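Local coordinates for protein transcriptional regulator, HTH_3 family (Vibrio cholerae, PDB 1Y9Q) that probably binds DNA as a dimeric, zinc-containing transcriptional regulator that joins a helix-turn-helix domain to a cupin domain, at residues N18-R23 and Q43-E48. Numbering follows the deposited sequence.
Sequences NLRKSR and QIERGE
R20, near the end of helix 5-22, and E45, in the last turn of helix 38-45, meet in a two-pronged salt bridge that makes up the whole of this contact. The arginine grips side-on. Its NE donates to E45 OE2 at 2.8 Å, in a nearly straight bond (170°). NH2 of R20 reaches E45 OE1 at 3.0 Å, and this second bond is more bent. Each carboxylate oxygen thus has a nitrogen of its own, and both lie at the edge of the guanidinium, close to its plane. OE1 is met on its syn lone pair; OE2 is also approached from the syn side, but somewhat out of the carboxylate plane, and the two flat groups are turned 31° against each other.

Arginine suits its place because a long chain with several N-H groups can serve two partners at once. The R20 chain leaves its helix nearly straight and turns only at chi3 (67°), which brings the NE edge round to the glutamate, while NH1 is bonded to the backbone carbonyl of L25. E45 answers with a chain extended beyond CG, long enough to span the gap between the helices. Its OE2 also rests 3.6 Å from R20 CD.

Farther out, the R20 side chain also touches L27 and T30 of helix 27-34, and E45 touches L27 as well as L16 and K17. The helix carrying E45 ends just beyond it in a Schellman motif at G47.

Three helices of the helix-turn-helix region are therefore tied together at this point. Because R20 is buried, its charge is probably balanced largely by E45, and the paired bonds restrict how either flat group can rotate.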
loop_
_atom_site.group_PDB
_atom_site.type_symbol
_atom_site.label_atom_id
_atom_site.label_comp_id
_atom_site.label_asym_id
_atom_site.label_seq_id
_atom_site.Cartn_x
_atom_site.Cartn_y
_atom_site.Cartn_z
ATOM N N ASN A 18 24.601 8.165 -9.330
ATOM C CA ASN A 18 25.005 8.012 -10.724
ATOM C C ASN A 18 23.767 7.999 -11.620
ATOM O O ASN A 18 23.690 8.742 -12.597
ATOM C CB ASN A 18 25.787 6.716 -10.921
ATOM C CG ASN A 18 26.500 6.668 -12.255
ATOM O OD1 ASN A 18 25.887 6.871 -13.311
ATOM N ND2 ASN A 18 27.802 6.393 -12.219
ATOM N N LEU A 19 22.797 7.152 -11.281
ATOM C CA LEU A 19 21.567 7.063 -12.063
ATOM C C LEU A 19 20.891 8.426 -12.168
ATOM O O LEU A 19 20.466 8.833 -13.256
ATOM C CB LEU A 19 20.601 6.048 -11.433
ATOM C CG LEU A 19 21.020 4.571 -11.487
ATOM C CD1 LEU A 19 20.036 3.717 -10.690
ATOM C CD2 LEU A 19 21.069 4.113 -12.950
ATOM N N ARG A 20 20.807 9.139 -11.047
ATOM C CA ARG A 20 20.168 10.457 -11.030
ATOM C C ARG A 20 20.932 11.470 -11.878
ATOM O O ARG A 20 20.355 12.136 -12.736
ATOM C CB ARG A 20 20.053 10.986 -9.592
ATOM C CG ARG A 20 19.399 12.364 -9.501
ATOM C CD ARG A 20 19.160 12.804 -8.066
ATOM N NE ARG A 20 20.401 13.053 -7.329
ATOM C CZ ARG A 20 21.157 14.138 -7.468
ATOM N NH1 ARG A 20 20.813 15.091 -8.322
ATOM N NH2 ARG A 20 22.255 14.278 -6.736
ATOM N N LYS A 21 22.231 11.578 -11.622
ATOM C CA LYS A 21 23.098 12.507 -12.343
ATOM C C LYS A 21 23.149 12.196 -13.835
ATOM O O LYS A 21 23.186 13.108 -14.663
ATOM C CB LYS A 21 24.513 12.456 -11.765
ATOM C CG LYS A 21 24.651 13.012 -10.352
ATOM C CD LYS A 21 24.594 14.531 -10.342
ATOM C CE LYS A 21 25.023 15.085 -8.987
ATOM N NZ LYS A 21 24.930 16.574 -8.934
ATOM N N SER A 22 23.166 10.911 -14.179
ATOM C CA SER A 22 23.212 10.521 -15.585
ATOM C C SER A 22 21.969 11.021 -16.305
ATOM O O SER A 22 22.000 11.285 -17.505
ATOM C CB SER A 22 23.311 8.998 -15.728
ATOM O OG SER A 22 24.567 8.528 -15.261
ATOM N N ARG A 23 20.875 11.155 -15.565
ATOM C CA ARG A 23 19.622 11.637 -16.135
ATOM C C ARG A 23 19.535 13.161 -16.082
ATOM O O ARG A 23 18.607 13.754 -16.635
ATOM C CB ARG A 23 18.439 11.026 -15.378
ATOM C CG ARG A 23 18.305 9.524 -15.575
ATOM C CD ARG A 23 17.353 8.900 -14.560
ATOM N NE ARG A 23 16.947 7.553 -14.953
ATOM C CZ ARG A 23 17.782 6.535 -15.146
ATOM N NH1 ARG A 23 19.091 6.693 -14.982
ATOM N NH2 ARG A 23 17.306 5.352 -15.513
ATOM N N GLN A 43 19.555 11.768 2.148
ATOM C CA GLN A 43 20.138 10.889 3.158
ATOM C C GLN A 43 20.641 9.591 2.529
ATOM O O GLN A 43 21.688 9.071 2.914
ATOM C CB GLN A 43 19.107 10.564 4.241
ATOM C CG GLN A 43 18.562 11.789 4.975
ATOM C CD GLN A 43 17.542 11.433 6.045
ATOM O OE1 GLN A 43 16.552 10.753 5.777
ATOM N NE2 GLN A 43 17.776 11.903 7.266
ATOM N N ILE A 44 19.890 9.060 1.569
ATOM C CA ILE A 44 20.292 7.823 0.913
ATOM C C ILE A 44 21.589 8.020 0.138
ATOM O O ILE A 44 22.504 7.199 0.227
ATOM C CB ILE A 44 19.198 7.313 -0.058
ATOM C CG1 ILE A 44 17.960 6.886 0.735
ATOM C CG2 ILE A 44 19.731 6.138 -0.875
ATOM C CD1 ILE A 44 16.756 6.517 -0.131
ATOM N N GLU A 45 21.669 9.105 -0.624
ATOM C CA GLU A 45 22.869 9.369 -1.405
ATOM C C GLU A 45 24.082 9.660 -0.522
ATOM O O GLU A 45 25.218 9.491 -0.959
ATOM C CB GLU A 45 22.646 10.532 -2.381
ATOM C CG GLU A 45 21.583 10.268 -3.440
ATOM C CD GLU A 45 21.661 11.239 -4.616
ATOM O OE1 GLU A 45 22.241 12.336 -4.453
ATOM O OE2 GLU A 45 21.134 10.908 -5.701
ATOM N N ARG A 46 23.848 10.092 0.716
ATOM C CA ARG A 46 24.957 10.372 1.631
ATOM C C ARG A 46 25.312 9.153 2.477
ATOM O O ARG A 46 26.246 9.196 3.279
ATOM C CB ARG A 46 24.622 11.542 2.559
ATOM C CG ARG A 46 24.661 12.905 1.892
ATOM C CD ARG A 46 24.715 14.013 2.935
ATOM N NE ARG A 46 23.523 14.044 3.777
ATOM C CZ ARG A 46 22.335 14.478 3.371
ATOM N NH1 ARG A 46 22.178 14.923 2.132
ATOM N NH2 ARG A 46 21.301 14.463 4.201
ATOM N N GLY A 47 24.561 8.071 2.298
ATOM C CA GLY A 47 24.813 6.861 3.059
ATOM C C GLY A 47 24.352 6.971 4.501
ATOM O O GLY A 47 24.874 6.286 5.380
ATOM N N GLU A 48 23.365 7.823 4.745
ATOM C CA GLU A 48 22.848 8.024 6.094
ATOM C C GLU A 48 21.660 7.150 6.463
ATOM O O GLU A 48 21.444 6.857 7.641
ATOM C CB GLU A 48 22.477 9.489 6.293
ATOM C CG GLU A 48 23.674 10.391 6.488
ATOM C CD GLU A 48 23.294 11.853 6.515
ATOM O OE1 GLU A 48 22.250 12.187 7.118
ATOM O OE2 GLU A 48 24.047 12.668 5.941
#